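MIP07328p (Drosophila melanogaster, PDB 6FKK) is a semaphorin, a glycosylated axon guidance cue that probably acts as a chemorepellent by binding receptors on the growing neuron through its extracellular sema domain. Local coordinates at residues Val482-Cys487 against Cys495-Gln500. Sequence-based numbering, arbitrary orientation.
Sequences VDCLGC and CAWDLQ
In the cystine-rich PSI domain (plexin repeat), the small module that accompanies the sema beta-propeller, the indole of Trp-497 projects from the central strand of a small antiparallel sheet and packs against the first turn of helix 484-489. Cys-484 lies over one face of the ring: its CB stands 3.6 Å from the centroid of the six-membered ring, a CH-pi contact, while its SG sits 3.5 Å from the centroid of the five-membered ring, only 13° off the normal. With SG anti to the backbone N (chi1 169°), the side chain of Cys-484 runs along the indole, so that one residue spans both rings. A cysteine suits the place because it is slim enough to lie flat on the indole, its sulfur is polarisable, and that same sulfur forms the disulfide to Cys-534. One turn on, Cys-487 packs obliquely against the ring, CB to Trp-497 CE3 3.8 Å, and its SG, at the ring edge and bound to Cys-504 on the adjacent strand 503-506, ties helix to sheet. Were Trp-497 replaced by an alanine, a gap would probably open beside Cys-484, whose side chain would lose the flat surface on which it lies. Asp-483 starts the helix as its N-cap, a role suited to its short carboxylate: OD1 accepts from Leu-485 N at 3.2 Å, met from above the carboxylate plane. At the end of the strand, Asp-498 forms an Asx turn, its OD1 accepting from Gln-500 N, and OD2 makes a salt bridge to Lys-505. The carbonyl O of Val-482 comes obliquely to the six-membered ring, 3.5 Å from Trp-497 CH2.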
ATOM      1  N   VAL A 482      11.195  11.705 -29.402  1.00102.48           N
ATOM      2  CA  VAL A 482      12.171  11.800 -30.478  1.00 99.46           C
ATOM      3  C   VAL A 482      12.984  13.087 -30.418  1.00 96.31           C
ATOM      4  O   VAL A 482      14.082  13.130 -30.996  1.00 91.92           O
ATOM      5  CB  VAL A 482      11.492  11.664 -31.857  1.00101.36           C
ATOM      6  CG1 VAL A 482      10.958  10.254 -32.046  1.00108.77           C
ATOM      7  CG2 VAL A 482      10.374  12.684 -31.994  1.00 77.39           C
ATOM      8  N   ASP A 483      12.494  14.122 -29.743  1.00112.03           N
ATOM      9  CA  ASP A 483      13.212  15.384 -29.649  1.00120.81           C
ATOM     10  C   ASP A 483      14.247  15.331 -28.533  1.00111.86           C
ATOM     11  O   ASP A 483      14.016  14.737 -27.476  1.00118.19           O
ATOM     12  CB  ASP A 483      12.232  16.533 -29.404  1.00133.37           C
ATOM     13  CG  ASP A 483      12.914  17.891 -29.364  1.00147.65           C
ATOM     14  OD1 ASP A 483      14.083  17.997 -29.791  1.00150.23           O
ATOM     15  OD2 ASP A 483      12.273  18.857 -28.897  1.00151.02           O
ATOM     16  N   CYS A 484      15.398  15.961 -28.782  1.00 93.52           N
ATOM     17  CA  CYS A 484      16.448  16.043 -27.770  1.00 90.06           C
ATOM     18  C   CYS A 484      16.019  16.910 -26.596  1.00105.37           C
ATOM     19  O   CYS A 484      16.306  16.584 -25.438  1.00113.10           O
ATOM     20  CB  CYS A 484      17.725  16.590 -28.403  1.00107.76           C
ATOM     21  SG  CYS A 484      19.067  17.069 -27.281  1.00125.07           S
ATOM     22  N   LEU A 485      15.339  18.023 -26.879  1.00110.85           N
ATOM     23  CA  LEU A 485      14.866  18.900 -25.815  1.00101.17           C
ATOM     24  C   LEU A 485      13.909  18.168 -24.884  1.00 85.24           C
ATOM     25  O   LEU A 485      13.941  18.370 -23.665  1.00 78.47           O
ATOM     26  CB  LEU A 485      14.196  20.134 -26.420  1.00113.68           C
ATOM     27  CG  LEU A 485      15.042  20.923 -27.422  1.00126.04           C
ATOM     28  CD1 LEU A 485      14.216  22.004 -28.104  1.00127.14           C
ATOM     29  CD2 LEU A 485      16.253  21.525 -26.730  1.00126.59           C
ATOM     30  N   GLY A 486      13.056  17.305 -25.440  1.00 89.54           N
ATOM     31  CA  GLY A 486      12.144  16.538 -24.609  1.00 99.07           C
ATOM     32  C   GLY A 486      12.836  15.456 -23.805  1.00 91.50           C
ATOM     33  O   GLY A 486      12.398  15.128 -22.698  1.00 90.28           O
ATOM     34  N   CYS A 487      13.919  14.889 -24.342  1.00 97.55           N
ATOM     35  CA  CYS A 487      14.648  13.848 -23.625  1.00 93.79           C
ATOM     36  C   CYS A 487      15.337  14.413 -22.386  1.00 88.02           C
ATOM     37  O   CYS A 487      15.434  13.733 -21.357  1.00 91.85           O
ATOM     38  CB  CYS A 487      15.663  13.191 -24.562  1.00 86.31           C
ATOM     39  SG  CYS A 487      16.502  11.711 -23.933  1.00 93.64           S
ATOM     40  N   CYS A 495      16.309   7.844 -18.927  1.00 56.89           N
ATOM     41  CA  CYS A 495      16.423   8.295 -20.309  1.00 68.94           C
ATOM     42  C   CYS A 495      17.619   9.229 -20.443  1.00 65.86           C
ATOM     43  O   CYS A 495      17.773  10.168 -19.656  1.00 59.63           O
ATOM     44  CB  CYS A 495      15.154   9.014 -20.779  1.00 68.21           C
ATOM     45  SG  CYS A 495      13.574   8.141 -20.550  1.00 89.26           S
ATOM     46  N   ALA A 496      18.462   8.965 -21.439  1.00 66.16           N
ATOM     47  CA  ALA A 496      19.582   9.831 -21.772  1.00 62.00           C
ATOM     48  C   ALA A 496      19.619  10.015 -23.281  1.00 64.85           C
ATOM     49  O   ALA A 496      19.129   9.173 -24.037  1.00 71.81           O
ATOM     50  CB  ALA A 496      20.913   9.262 -21.263  1.00 69.05           C
ATOM     51  N   TRP A 497      20.203  11.127 -23.718  1.00 66.43           N
ATOM     52  CA  TRP A 497      20.225  11.497 -25.129  1.00 69.27           C
ATOM     53  C   TRP A 497      21.589  11.181 -25.730  1.00 86.41           C
ATOM     54  O   TRP A 497      22.608  11.713 -25.278  1.00 87.79           O
ATOM     55  CB  TRP A 497      19.898  12.977 -25.314  1.00 69.51           C
ATOM     56  CG  TRP A 497      19.938  13.401 -26.745  1.00 90.69           C
ATOM     57  CD1 TRP A 497      20.932  14.094 -27.369  1.00 75.28           C
ATOM     58  CD2 TRP A 497      18.940  13.145 -27.738  1.00 87.78           C
ATOM     59  NE1 TRP A 497      20.613  14.293 -28.690  1.00 77.83           N
ATOM     60  CE2 TRP A 497      19.395  13.716 -28.943  1.00 82.17           C
ATOM     61  CE3 TRP A 497      17.706  12.489 -27.726  1.00 79.59           C
ATOM     62  CZ2 TRP A 497      18.656  13.659 -30.122  1.00 78.77           C
ATOM     63  CZ3 TRP A 497      16.976  12.429 -28.896  1.00 82.37           C
ATOM     64  CH2 TRP A 497      17.453  13.009 -30.078  1.00 77.37           C
ATOM     65  N   ASP A 498      21.600  10.329 -26.751  1.00 74.31           N
ATOM     66  CA  ASP A 498      22.824  10.014 -27.475  1.00 77.54           C
ATOM     67  C   ASP A 498      23.066  11.067 -28.549  1.00 85.19           C
ATOM     68  O   ASP A 498      22.180  11.357 -29.358  1.00103.74           O
ATOM     69  CB  ASP A 498      22.729   8.621 -28.101  1.00 79.04           C
ATOM     70  CG  ASP A 498      24.052   8.143 -28.682  1.00 84.41           C
ATOM     71  OD1 ASP A 498      25.059   8.869 -28.557  1.00 87.91           O
ATOM     72  OD2 ASP A 498      24.088   7.034 -29.259  1.00 93.41           O
ATOM     73  N   LEU A 499      24.265  11.649 -28.551  1.00 81.96           N
ATOM     74  CA  LEU A 499      24.602  12.620 -29.584  1.00 84.89           C
ATOM     75  C   LEU A 499      25.055  11.942 -30.868  1.00101.56           C
ATOM     76  O   LEU A 499      24.903  12.516 -31.952  1.00 91.14           O
ATOM     77  CB  LEU A 499      25.682  13.576 -29.081  1.00 88.01           C
ATOM     78  CG  LEU A 499      25.231  14.557 -28.000  1.00 82.74           C
ATOM     79  CD1 LEU A 499      26.371  15.479 -27.593  1.00 84.05           C
ATOM     80  CD2 LEU A 499      24.039  15.354 -28.494  1.00 82.30           C
ATOM     81  N   GLN A 500      25.608  10.731 -30.767  1.00101.15           N
ATOM     82  CA  GLN A 500      26.007   9.994 -31.961  1.00102.98           C
ATOM     83  C   GLN A 500      24.797   9.638 -32.812  1.00103.63           C
ATOM     84  O   GLN A 500      24.801   9.833 -34.031  1.00101.20           O
ATOM     85  CB  GLN A 500      26.776   8.733 -31.572  1.00104.15           C
ATOM     86  CG  GLN A 500      28.197   8.978 -31.111  1.00109.61           C
ATOM     87  CD  GLN A 500      28.980   7.691 -30.969  1.00119.44           C
ATOM     88  OE1 GLN A 500      28.405   6.603 -30.913  1.00130.92           O
ATOM     89  NE2 GLN A 500      30.299   7.806 -30.921  1.00119.01           N
TER